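Local atomic coordinates of ThiJ/pfpI family protein (Bacillus anthracis, PDB entry 3EFE), a protein that is of unestablished function but belongs to the ThiJ/PfpI (DJ-1) family, whose members include chaperones, proteases and glyoxalase-like enzymes. Residues 126-131 with 154-159; 171-176 with 189-194. One frame throughout, in Å; residues are numbered along the deposited sequence.

Overall arrangement
Both contacts lie on one flank of the DJ-1/PfpI alpha/beta fold, their centres 16 Å apart. They follow each other along the chain, contact 1 (126-131 with 154-159) closing before contact 2 (171-176 with 189-194) opens. Within this chain, strand 155-158 is the outermost strand on its side of the mixed sheet and pairs antiparallel with strand 161-164, which leads on to helix 169-179. That helix is the common element: A155 CB packs 3.7 Å from E171 O and 3.7 Å from E175 CG. The elements thus follow one another: loop 126-131, strand 155-158, helix 169-179 and helix 185-197, near which the second subunit also packs.

Contact 1: 126-131 with 154-159; sequences TRKHTS and PAVSDA
K128 and D158 meet where the loop between helices 113-119 and 134-140 runs alongside strand 155-158 of the DJ-1/PfpI sheet. The two segments run roughly antiparallel, their end-to-end directions 155° apart, and the bonds found between them are one side-chain hydrogen bond and a water link.

The direct polar contact lies at the D158 end. K128 N donates to D158 OD2 at 3.1 Å, with an N-H...O angle of 143°; the amide comes from above the carboxylate, 52° out of its plane. The CG of D158 is anti to its own backbone N, which swings the carboxylate toward the loop. There OD2 also lies 3.3 Å from R127 CA. R127 and K128 bring positive charge nearby without forming a salt bridge to it: R127 NE stays 5.2 Å from D158 OD2, and K128 NZ is paired with E151 instead. The aliphatic chain of K128, bent at chi2 and chi3, crosses D158 at about a right angle and brings CE 3.4 Å from S157 O; chi4 then turns NZ. In the middle of the contact a water lies within hydrogen-bonding distance of both K128 O (2.8 Å) and V156 O (3.1 Å) and links the two backbones.

Apolar packing centres on V156, whose two methyls divide the loop between them. CG1 lies against the peptide joining K128 to H129, while CG2 meets T130 CB at 3.6 Å. T130 sends its hydroxyl to the carbonyl of E151, and its methyl carbon CG2 rests 3.6 Å from P154 O.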
loop_
_atom_site.group_PDB
_atom_site.type_symbol
_atom_site.label_atom_id
_atom_site.label_comp_id
_atom_site.label_asym_id
_atom_site.label_seq_id
_atom_site.Cartn_x
_atom_site.Cartn_y
_atom_site.Cartn_z
ATOM N N THR D 126 -13.118 26.353 -4.177
ATOM C CA THR D 126 -13.989 26.723 -3.060
ATOM C C THR D 126 -14.296 25.545 -2.123
ATOM O O THR D 126 -15.313 25.555 -1.404
ATOM C CB THR D 126 -15.280 27.458 -3.548
ATOM O OG1 THR D 126 -15.755 26.861 -4.769
ATOM C CG2 THR D 126 -14.991 28.992 -3.806
ATOM N N ARG D 127 -13.398 24.549 -2.100
ATOM C CA ARG D 127 -13.481 23.474 -1.089
ATOM C C ARG D 127 -12.216 23.442 -0.223
ATOM O O ARG D 127 -11.132 23.729 -0.734
ATOM C CB ARG D 127 -13.675 22.145 -1.790
ATOM C CG ARG D 127 -14.848 22.118 -2.678
ATOM C CD ARG D 127 -14.867 20.869 -3.480
ATOM N NE ARG D 127 -16.226 20.347 -3.581
ATOM C CZ ARG D 127 -16.948 20.328 -4.701
ATOM N NH1 ARG D 127 -18.207 19.850 -4.615
ATOM N NH2 ARG D 127 -16.436 20.764 -5.886
ATOM N N LYS D 128 -12.342 23.119 1.068
ATOM C CA LYS D 128 -11.155 22.892 1.897
ATOM C C LYS D 128 -10.388 21.704 1.296
ATOM O O LYS D 128 -10.965 20.731 0.808
ATOM C CB LYS D 128 -11.482 22.575 3.358
ATOM C CG LYS D 128 -12.376 23.601 4.134
ATOM C CD LYS D 128 -13.488 22.971 5.115
ATOM C CE LYS D 128 -13.138 21.628 5.878
ATOM N NZ LYS D 128 -11.876 21.656 6.724
ATOM N N HIS D 129 -9.067 21.799 1.293
ATOM C CA HIS D 129 -8.255 20.774 0.673
ATOM C C HIS D 129 -6.826 20.914 1.126
ATOM O O HIS D 129 -6.404 21.953 1.657
ATOM C CB HIS D 129 -8.322 20.893 -0.821
ATOM C CG HIS D 129 -7.848 22.218 -1.329
ATOM N ND1 HIS D 129 -6.538 22.451 -1.700
ATOM C CD2 HIS D 129 -8.503 23.391 -1.491
ATOM C CE1 HIS D 129 -6.424 23.705 -2.091
ATOM N NE2 HIS D 129 -7.597 24.296 -1.973
ATOM N N THR D 130 -6.087 19.838 0.928
ATOM C CA THR D 130 -4.649 19.864 1.024
ATOM C C THR D 130 -4.006 19.263 -0.259
ATOM O O THR D 130 -4.677 18.916 -1.227
ATOM C CB THR D 130 -4.224 19.221 2.331
ATOM O OG1 THR D 130 -2.908 19.640 2.644
ATOM C CG2 THR D 130 -4.325 17.680 2.306
ATOM N N SER D 131 -2.695 19.230 -0.290
ATOM C CA SER D 131 -1.920 18.657 -1.406
ATOM C C SER D 131 -0.563 18.375 -0.841
ATOM O O SER D 131 -0.333 18.600 0.316
ATOM C CB SER D 131 -1.844 19.571 -2.631
ATOM O OG SER D 131 -1.029 20.719 -2.448
ATOM N N PRO D 154 -2.170 16.505 6.942
ATOM C CA PRO D 154 -1.959 15.943 5.606
ATOM C C PRO D 154 -3.183 15.265 4.925
ATOM O O PRO D 154 -3.024 14.738 3.845
ATOM C CB PRO D 154 -0.881 14.868 5.885
ATOM C CG PRO D 154 -1.387 14.285 7.252
ATOM C CD PRO D 154 -1.647 15.590 7.995
ATOM N N ALA D 155 -4.323 15.195 5.596
ATOM C CA ALA D 155 -5.612 14.781 5.036
ATOM C C ALA D 155 -6.700 15.756 5.526
ATOM O O ALA D 155 -6.713 16.175 6.710
ATOM C CB ALA D 155 -5.977 13.258 5.410
ATOM N N VAL D 156 -7.595 16.107 4.608
ATOM C CA VAL D 156 -8.626 17.119 4.827
ATOM C C VAL D 156 -9.908 16.573 4.195
ATOM O O VAL D 156 -9.899 16.005 3.073
ATOM C CB VAL D 156 -8.269 18.507 4.092
ATOM C CG1 VAL D 156 -9.465 19.480 4.035
ATOM C CG2 VAL D 156 -6.956 19.187 4.640
ATOM N N SER D 157 -11.019 16.806 4.888
ATOM C CA SER D 157 -12.359 16.358 4.440
ATOM C C SER D 157 -13.348 17.521 4.423
ATOM O O SER D 157 -13.430 18.227 5.386
ATOM C CB SER D 157 -12.904 15.240 5.346
ATOM O OG SER D 157 -14.021 14.620 4.717
ATOM N N ASP D 158 -14.059 17.674 3.297
ATOM C CA ASP D 158 -15.035 18.730 3.032
ATOM C C ASP D 158 -16.218 18.221 2.207
ATOM O O ASP D 158 -16.108 18.041 0.990
ATOM C CB ASP D 158 -14.413 19.910 2.262
ATOM C CG ASP D 158 -15.345 21.136 2.211
ATOM O OD1 ASP D 158 -16.206 21.293 3.168
ATOM O OD2 ASP D 158 -15.228 21.942 1.240
ATOM N N ALA D 159 -17.379 18.089 2.863
ATOM C CA ALA D 159 -18.570 17.576 2.203
ATOM C C ALA D 159 -18.053 16.278 1.559
ATOM O O ALA D 159 -17.466 15.477 2.272
ATOM C CB ALA D 159 -19.171 18.598 1.163
HETATM O O HOH W 1 -10.583 17.922 0.696
#

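Contact 2: 171-176 with 189-194; sequences EFAMEV and HSWYNL
Y192 and M174 both have CG anti to the backbone N, starting both side chains toward the facing helix; the end of M174 then turns away, whereas E171 is bent at chi2 so that its carboxylate turns to the tyrosine hydroxyl. The helices, 169-179 and 185-197, pack side by side and antiparallel on the flank of the DJ-1/PfpI alpha/beta fold; the axes of the two short segments are 175° apart in direction and approach to 10.6 Å. At that spacing side chains carry the contact, and even the nearest CA atoms, those of M174 and Y192, are 6.8 Å apart.

The polar link is Y192 OH donating to E171 OE2 at 2.5 Å, a short separation. It reaches the oxygen on its anti side, tilted somewhat out of the carboxylate plane, while OE2 lies at the edge of the phenol, near the ring plane. Carboxylate and ring are almost perpendicular, their planes 81° apart. K196 forms a salt bridge with the same OE2, so one oxygen has both a hydroxyl and a cationic partner; the lysine would probably stabilise the negative charge of the glutamate. H198 of the second subunit packs against E171, placing this link beside the dimer interface.

M174 runs across Y192, its CG near the tyrosine CB. The bend at chi2 sets SD above the phenol face, 5.1 Å from the ring centroid and 23° off its normal, a distant Met-aromatic contact. W191 supplies the buried side of the interface, with L170 and L177 also against its side chain. A173 sits at the indole edge, near its plane, with CB 3.9 Å from W191 CH2.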
loop_
_atom_site.group_PDB
_atom_site.type_symbol
_atom_site.label_atom_id
_atom_site.label_comp_id
_atom_site.label_asym_id
_atom_site.label_seq_id
_atom_site.Cartn_x
_atom_site.Cartn_y
_atom_site.Cartn_z
ATOM N N GLU D 171 -3.992 8.331 7.125
ATOM C CA GLU D 171 -4.862 9.476 7.352
ATOM C C GLU D 171 -5.910 9.629 6.225
ATOM O O GLU D 171 -7.089 9.913 6.497
ATOM C CB GLU D 171 -4.039 10.807 7.446
ATOM C CG GLU D 171 -3.347 10.991 8.720
ATOM C CD GLU D 171 -2.099 10.132 8.856
ATOM O OE1 GLU D 171 -1.529 9.581 7.828
ATOM O OE2 GLU D 171 -1.679 10.049 10.042
ATOM N N PHE D 172 -5.433 9.517 4.978
ATOM C CA PHE D 172 -6.289 9.458 3.799
ATOM C C PHE D 172 -7.367 8.387 3.969
ATOM O O PHE D 172 -8.547 8.663 3.786
ATOM C CB PHE D 172 -5.443 9.227 2.560
ATOM C CG PHE D 172 -6.225 9.146 1.231
ATOM C CD1 PHE D 172 -6.988 10.229 0.774
ATOM C CD2 PHE D 172 -6.169 8.009 0.448
ATOM C CE1 PHE D 172 -7.631 10.161 -0.436
ATOM C CE2 PHE D 172 -6.868 7.926 -0.753
ATOM C CZ PHE D 172 -7.533 9.028 -1.230
ATOM N N ALA D 173 -6.961 7.189 4.336
ATOM C CA ALA D 173 -7.865 6.010 4.457
ATOM C C ALA D 173 -8.866 6.231 5.585
ATOM O O ALA D 173 -10.040 5.940 5.461
ATOM C CB ALA D 173 -7.044 4.714 4.685
ATOM N N MET D 174 -8.375 6.805 6.671
ATOM C CA MET D 174 -9.175 7.125 7.817
ATOM C C MET D 174 -10.268 8.104 7.513
ATOM O O MET D 174 -11.384 7.926 7.946
ATOM C CB MET D 174 -8.276 7.644 8.951
ATOM C CG MET D 174 -8.978 7.648 10.343
ATOM S SD MET D 174 -9.192 9.294 10.953
ATOM C CE MET D 174 -10.265 10.058 9.802
ATOM N N GLU D 175 -9.952 9.166 6.790
ATOM C CA GLU D 175 -10.932 10.176 6.418
ATOM C C GLU D 175 -11.942 9.635 5.442
ATOM O O GLU D 175 -13.101 9.962 5.566
ATOM C CB GLU D 175 -10.234 11.455 5.778
ATOM C CG GLU D 175 -9.314 12.302 6.725
ATOM C CD GLU D 175 -10.069 12.955 7.866
ATOM O OE1 GLU D 175 -11.328 12.909 7.854
ATOM O OE2 GLU D 175 -9.401 13.478 8.800
ATOM N N VAL D 176 -11.539 8.827 4.461
ATOM C CA VAL D 176 -12.520 8.245 3.528
ATOM C C VAL D 176 -13.450 7.336 4.276
ATOM O O VAL D 176 -14.672 7.409 4.112
ATOM C CB VAL D 176 -11.878 7.465 2.354
ATOM C CG1 VAL D 176 -12.948 6.814 1.461
ATOM C CG2 VAL D 176 -11.064 8.384 1.563
ATOM N N HIS D 189 -10.983 4.829 15.226
ATOM C CA HIS D 189 -9.896 5.360 16.091
ATOM C C HIS D 189 -8.830 4.343 16.551
ATOM O O HIS D 189 -7.633 4.627 16.530
ATOM C CB HIS D 189 -10.463 6.177 17.285
ATOM C CG HIS D 189 -11.140 7.445 16.857
ATOM N ND1 HIS D 189 -10.622 8.263 15.859
ATOM C CD2 HIS D 189 -12.279 8.042 17.276
ATOM C CE1 HIS D 189 -11.437 9.285 15.665
ATOM N NE2 HIS D 189 -12.437 9.190 16.530
ATOM N N SER D 190 -9.270 3.177 16.978
ATOM C CA SER D 190 -8.363 2.126 17.374
ATOM C C SER D 190 -7.596 1.524 16.169
ATOM O O SER D 190 -6.418 1.175 16.301
ATOM C CB SER D 190 -9.152 1.053 18.135
ATOM O OG SER D 190 -10.180 0.534 17.305
ATOM N N TRP D 191 -8.279 1.391 15.028
ATOM C CA TRP D 191 -7.670 0.979 13.762
ATOM C C TRP D 191 -6.565 2.003 13.368
ATOM O O TRP D 191 -5.437 1.671 13.114
ATOM C CB TRP D 191 -8.717 0.898 12.648
ATOM C CG TRP D 191 -8.134 0.559 11.350
ATOM C CD1 TRP D 191 -7.792 -0.679 10.917
ATOM C CD2 TRP D 191 -7.748 1.453 10.293
ATOM N NE1 TRP D 191 -7.231 -0.627 9.684
ATOM C CE2 TRP D 191 -7.217 0.663 9.254
ATOM C CE3 TRP D 191 -7.795 2.842 10.123
ATOM C CZ2 TRP D 191 -6.731 1.214 8.056
ATOM C CZ3 TRP D 191 -7.337 3.374 8.946
ATOM C CH2 TRP D 191 -6.815 2.574 7.926
ATOM N N TYR D 192 -6.914 3.271 13.399
ATOM C CA TYR D 192 -5.979 4.333 13.091
ATOM C C TYR D 192 -4.821 4.279 14.034
ATOM O O TYR D 192 -3.687 4.304 13.613
ATOM C CB TYR D 192 -6.628 5.716 13.184
ATOM C CG TYR D 192 -5.609 6.808 12.924
ATOM C CD1 TYR D 192 -5.001 6.933 11.680
ATOM C CD2 TYR D 192 -5.194 7.663 13.950
ATOM C CE1 TYR D 192 -4.051 7.898 11.459
ATOM C CE2 TYR D 192 -4.231 8.637 13.724
ATOM C CZ TYR D 192 -3.671 8.741 12.493
ATOM O OH TYR D 192 -2.766 9.730 12.280
ATOM N N ASN D 193 -5.099 4.209 15.319
ATOM C CA ASN D 193 -4.027 4.205 16.339
ATOM C C ASN D 193 -3.114 3.007 16.322
ATOM O O ASN D 193 -1.944 3.148 16.613
ATOM C CB ASN D 193 -4.582 4.380 17.759
ATOM C CG ASN D 193 -5.093 5.795 18.057
ATOM O OD1 ASN D 193 -4.672 6.783 17.480
ATOM N ND2 ASN D 193 -5.991 5.874 19.018
ATOM N N LEU D 194 -3.643 1.831 16.013
ATOM C CA LEU D 194 -2.844 0.590 15.930
ATOM C C LEU D 194 -1.833 0.721 14.777
ATOM O O LEU D 194 -0.641 0.510 14.946
ATOM C CB LEU D 194 -3.741 -0.630 15.707
ATOM C CG LEU D 194 -3.090 -1.986 15.441
ATOM C CD1 LEU D 194 -2.279 -2.473 16.650
ATOM C CD2 LEU D 194 -4.141 -3.007 14.937
#